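Local coordinates for putative sugar ABC transport system, substrate-binding protein (PDB 5IX8) that probably binds a carbohydrate in the periplasm as the solute-binding component of an ABC transport system, at residues A[23-28]-A[51-56]; A[142-147]-A[196-201]. All blocks are in the same frame, centred on the assembly; numbering follows the deposited sequence.

The chain has the two-domain fold of periplasmic binding proteins, and each contact lies in a different domain. Interaction 1 comes first. Strand 17-22 ends, the loop 23-28 leads into helix 28-43, and strand 47-53 returns beside the first strand; the loop closed here is one beta-alpha-beta unit of the parallel sheet. Interaction 2 opens later, in series with it, and the two neither nest nor cross. Strand 142-145 is the first strand of the second sheet in chain order. The chain then passes through helix 154-168, strand 172-173 and helix 184-197 before 196-201 turns back to that strand. The centres of interactions 1 and 2 lie about 30 Å apart.

Interaction 1: A[23-28]-A[51-56]; sequences VHLLDN and VAVAGA
Val23 O accepts a hydrogen bond from Gly55 N at 2.8 Å. The contact joins the C-terminal ends of two neighbouring parallel strands, 17-22 and 47-53, in the Rossmann-like sheet of a periplasmic binding protein domain. The bond is fairly straight at hydrogen, 154°. Ala54 N is also near this oxygen, but its angle is too poor for a bond. The methyl of Ala54 comes against the same oxygen, with Ala54 CB 3.6 Å from Val23 O.

CB of Val23 points away from 51-56, yet Val23 CG1 lies 3.7 Å from Ala56 C. CG1 is anti to the backbone N (chi1 -179°), which brings this branch alongside the Ala56 carbonyl. On the strand side, Val53 CG1 meets the branch point of Leu25, with Val53 CG1 to Leu25 CG 3.6 Å. Leu25 CD1 is 3.8 Å from Val53 CG1, and the two side chains lie aslant.

Gly55 has a positive phi (109°), a conformation that glycine takes easily. The backbone pairing of Ala52 and Ala54 with strand 17-22 leads directly into this contact, and Gln66 NE2 and Asn59 ND2 bond the carbonyl oxygens of Val53 and Ala54.

Further along the loop, Asp27 is the N-cap of helix 28-43, through OD1 to Phe29 N. The His24 ring meets Tyr30 edge-to-face. His24 ND1 accepts a hydrogen bond from Leu26 N at 3.0 Å, with Leu26 N in the ring plane.

Interaction 2: A[142-147]-A[196-201]; sequences QVIVVP and MRTPDA
Gln142 and Ala201 bring the two backbones together, with their CA atoms 4.4 Å apart. Strand 142-145 begins here beside the start of strand 201-205, in the second alpha/beta lobe of the periplasmic binding protein fold. The chain leaving helix 184-197 folds back onto strand 142-145 before entering strand 201-205. No direct hydrogen bond joins the two segments. Ala201 CA instead makes a CA-H...O contact with Gln142 O at 3.4 Å. Segment 196-201 reaches this point through a type I beta turn from Thr198 to Ala201.

Two waters bridge the turn and the strand. One donates to Gln142 OE1 and accepts from Asp200 N. The other accepts from Gln142 N and donates to Asp200 O at 2.7 Å. They tie the turn's backbone to Gln142.

The Gln142 chain runs out extended beyond CG and passes aslant across Asp200. Gln142 NE2 is 3.8 Å from Asp200 CB, and the amide and carboxylate planes are 68° apart. Gln142 OE1 also touches Thr198 CG2 at 3.5 Å.

Ile144 CG1 is anti to the carbonyl carbon (chi1 -73°), and the branch ends at the methyl of Ala201. Ile144 CD1 to Ala201 CB is 3.5 Å, which is tight. Ile144 CG1 also passes Thr198 CB at 3.9 Å. Thr198 OG1 is hydrogen-bonded to Leu194 O, in the last turn of helix 184-197.

That helix also packs on Ile144 through Leu194 and Leu195. Strand 142-145 lies between strands 172-173 and 201-205; its parallel ladder with 201-205 rests on Gln142 with Glu202 and on Ile144 with Tyr203 and Phe205.

Interaction 1: A[23-28]-A[51-56]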
# COMPACT_ATOMS: atom_id res chain seq x y z
N VAL A 23 4.38 -8.79 -2.54
CA VAL A 23 3.33 -9.81 -2.43
C VAL A 23 2.91 -10.28 -3.82
O VAL A 23 2.83 -11.49 -4.09
CB VAL A 23 2.12 -9.28 -1.64
CG1 VAL A 23 1.05 -10.40 -1.54
CG2 VAL A 23 2.55 -8.81 -0.25
N HIS A 24 2.60 -9.34 -4.70
CA HIS A 24 2.06 -9.64 -6.01
C HIS A 24 2.23 -8.40 -6.88
O HIS A 24 2.40 -7.28 -6.39
CB HIS A 24 0.58 -10.07 -5.92
CG HIS A 24 -0.35 -8.96 -5.53
ND1 HIS A 24 -0.74 -7.97 -6.41
CD2 HIS A 24 -0.95 -8.67 -4.35
CE1 HIS A 24 -1.54 -7.12 -5.78
NE2 HIS A 24 -1.67 -7.51 -4.53
N LEU A 25 2.19 -8.61 -8.19
CA LEU A 25 2.28 -7.49 -9.13
C LEU A 25 0.99 -7.30 -9.92
O LEU A 25 1.03 -6.92 -11.09
CB LEU A 25 3.46 -7.67 -10.09
CG LEU A 25 4.83 -7.70 -9.41
CD1 LEU A 25 5.90 -8.11 -10.42
CD2 LEU A 25 5.17 -6.38 -8.73
N LEU A 26 -0.17 -7.57 -9.30
CA LEU A 26 -1.45 -7.54 -10.00
C LEU A 26 -2.17 -6.20 -9.94
O LEU A 26 -3.12 -6.01 -10.70
CB LEU A 26 -2.38 -8.62 -9.45
CG LEU A 26 -1.77 -10.01 -9.65
CD1 LEU A 26 -2.72 -11.04 -9.02
CD2 LEU A 26 -1.48 -10.31 -11.15
N ASP A 27 -1.73 -5.25 -9.10
CA ASP A 27 -2.33 -3.91 -9.14
C ASP A 27 -1.25 -2.85 -9.28
O ASP A 27 -0.12 -3.17 -9.63
CB ASP A 27 -3.23 -3.65 -7.92
CG ASP A 27 -2.49 -3.72 -6.56
OD1 ASP A 27 -1.26 -3.52 -6.49
OD2 ASP A 27 -3.20 -3.92 -5.53
N ASN A 28 -1.58 -1.58 -9.09
CA ASN A 28 -0.56 -0.58 -9.31
C ASN A 28 0.32 -0.35 -8.11
O ASN A 28 1.29 0.42 -8.22
CB ASN A 28 -1.19 0.77 -9.71
CG ASN A 28 -1.62 0.78 -11.14
OD1 ASN A 28 -1.11 -0.01 -11.95
ND2 ASN A 28 -2.57 1.66 -11.47
N VAL A 51 13.60 -9.12 -8.93
CA VAL A 51 12.30 -8.80 -8.34
C VAL A 51 11.50 -10.09 -8.30
O VAL A 51 11.32 -10.75 -9.34
CB VAL A 51 11.56 -7.73 -9.13
CG1 VAL A 51 10.23 -7.44 -8.46
CG2 VAL A 51 12.39 -6.46 -9.24
N ALA A 52 11.07 -10.48 -7.11
CA ALA A 52 10.34 -11.72 -6.92
C ALA A 52 8.99 -11.41 -6.28
O ALA A 52 8.81 -10.33 -5.70
CB ALA A 52 11.13 -12.67 -6.05
N VAL A 53 8.05 -12.35 -6.41
CA VAL A 53 6.73 -12.19 -5.80
C VAL A 53 6.39 -13.39 -4.93
O VAL A 53 6.70 -14.53 -5.28
CB VAL A 53 5.59 -11.95 -6.82
CG1 VAL A 53 5.84 -10.67 -7.62
CG2 VAL A 53 5.35 -13.17 -7.73
N ALA A 54 5.77 -13.11 -3.79
CA ALA A 54 5.20 -14.18 -2.98
C ALA A 54 4.15 -14.95 -3.75
O ALA A 54 4.05 -16.17 -3.63
CB ALA A 54 4.58 -13.61 -1.69
N GLY A 55 3.30 -14.22 -4.48
CA GLY A 55 2.25 -14.77 -5.31
C GLY A 55 0.87 -14.53 -4.75
O GLY A 55 -0.10 -14.43 -5.51
N ALA A 56 0.75 -14.45 -3.42
CA ALA A 56 -0.55 -14.23 -2.80
C ALA A 56 -0.30 -13.83 -1.36
O ALA A 56 0.75 -14.16 -0.80
CB ALA A 56 -1.43 -15.50 -2.83

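Interaction 2: A[142-147]-A[196-201]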
# COMPACT_ATOMS: atom_id res chain seq x y z
N GLN A 142 -25.95 4.56 6.91
CA GLN A 142 -25.31 3.27 7.13
C GLN A 142 -24.20 3.00 6.12
O GLN A 142 -24.35 3.25 4.92
CB GLN A 142 -26.33 2.14 7.09
CG GLN A 142 -27.30 2.22 8.23
CD GLN A 142 -28.30 1.07 8.22
OE1 GLN A 142 -28.01 -0.01 7.71
NE2 GLN A 142 -29.49 1.31 8.79
N VAL A 143 -23.11 2.44 6.63
CA VAL A 143 -21.88 2.19 5.88
C VAL A 143 -21.53 0.71 6.03
O VAL A 143 -21.30 0.23 7.15
CB VAL A 143 -20.72 3.06 6.41
CG1 VAL A 143 -19.43 2.79 5.59
CG2 VAL A 143 -21.11 4.58 6.39
N ILE A 144 -21.48 -0.01 4.91
CA ILE A 144 -20.96 -1.37 4.90
C ILE A 144 -19.44 -1.32 4.98
O ILE A 144 -18.80 -0.59 4.20
CB ILE A 144 -21.39 -2.11 3.62
CG1 ILE A 144 -22.88 -2.47 3.68
CG2 ILE A 144 -20.51 -3.35 3.40
CD1 ILE A 144 -23.54 -2.68 2.29
N VAL A 145 -18.86 -2.12 5.87
CA VAL A 145 -17.41 -2.21 6.02
C VAL A 145 -16.94 -3.57 5.50
O VAL A 145 -17.37 -4.61 6.00
CB VAL A 145 -16.97 -2.00 7.48
CG1 VAL A 145 -15.45 -2.21 7.60
CG2 VAL A 145 -17.39 -0.59 8.01
N VAL A 146 -16.09 -3.55 4.48
CA VAL A 146 -15.44 -4.74 3.91
C VAL A 146 -13.97 -4.50 4.21
O VAL A 146 -13.31 -3.77 3.47
CB VAL A 146 -15.71 -4.88 2.40
CG1 VAL A 146 -14.93 -6.06 1.78
CG2 VAL A 146 -17.18 -5.08 2.11
N PRO A 147 -13.43 -5.03 5.32
CA PRO A 147 -12.18 -4.50 5.88
C PRO A 147 -10.92 -5.09 5.30
O PRO A 147 -9.83 -4.59 5.61
CB PRO A 147 -12.27 -4.91 7.36
CG PRO A 147 -13.00 -6.20 7.31
CD PRO A 147 -14.12 -5.91 6.28
N MSE A 196 -27.09 -7.34 0.63
CA MSE A 196 -28.34 -8.03 0.91
C MSE A 196 -28.69 -7.91 2.41
O MSE A 196 -29.84 -7.71 2.78
CB MSE A 196 -28.26 -9.51 0.49
CG MSE A 196 -29.58 -10.25 0.67
SE MSE A 196 -29.43 -12.01 -0.06
CE MSE A 196 -28.15 -11.56 -1.46
N ARG A 197 -27.67 -8.04 3.25
CA ARG A 197 -27.88 -8.02 4.70
C ARG A 197 -28.05 -6.62 5.26
O ARG A 197 -28.48 -6.47 6.42
CB ARG A 197 -26.70 -8.70 5.39
CG ARG A 197 -26.66 -10.21 5.08
CD ARG A 197 -25.25 -10.83 5.34
NE ARG A 197 -24.88 -10.64 6.74
CZ ARG A 197 -23.63 -10.73 7.20
NH1 ARG A 197 -23.42 -10.48 8.47
NH2 ARG A 197 -22.61 -11.06 6.40
N THR A 198 -27.68 -5.59 4.49
CA THR A 198 -27.71 -4.20 4.95
C THR A 198 -28.48 -3.37 3.93
O THR A 198 -27.93 -2.52 3.23
CB THR A 198 -26.29 -3.68 5.15
OG1 THR A 198 -25.44 -4.75 5.61
CG2 THR A 198 -26.26 -2.59 6.19
N PRO A 199 -29.79 -3.61 3.82
CA PRO A 199 -30.56 -2.97 2.74
C PRO A 199 -30.54 -1.45 2.78
O PRO A 199 -30.79 -0.81 1.75
CB PRO A 199 -31.97 -3.52 2.95
CG PRO A 199 -31.98 -3.94 4.40
CD PRO A 199 -30.62 -4.44 4.70
N ASP A 200 -30.29 -0.85 3.93
CA ASP A 200 -30.33 0.60 4.02
C ASP A 200 -28.96 1.25 3.86
O ASP A 200 -28.86 2.48 3.92
CB ASP A 200 -30.98 1.03 5.35
CG ASP A 200 -32.44 0.58 5.46
OD1 ASP A 200 -33.11 0.40 4.42
OD2 ASP A 200 -32.91 0.39 6.60
N ALA A 201 -27.90 0.46 3.65
CA ALA A 201 -26.58 1.06 3.49
C ALA A 201 -26.51 1.99 2.28
O ALA A 201 -27.06 1.70 1.21
CB ALA A 201 -25.52 -0.03 3.34
O HOH W 1 -29.65 -1.91 6.51
O HOH W 2 -28.39 4.73 5.27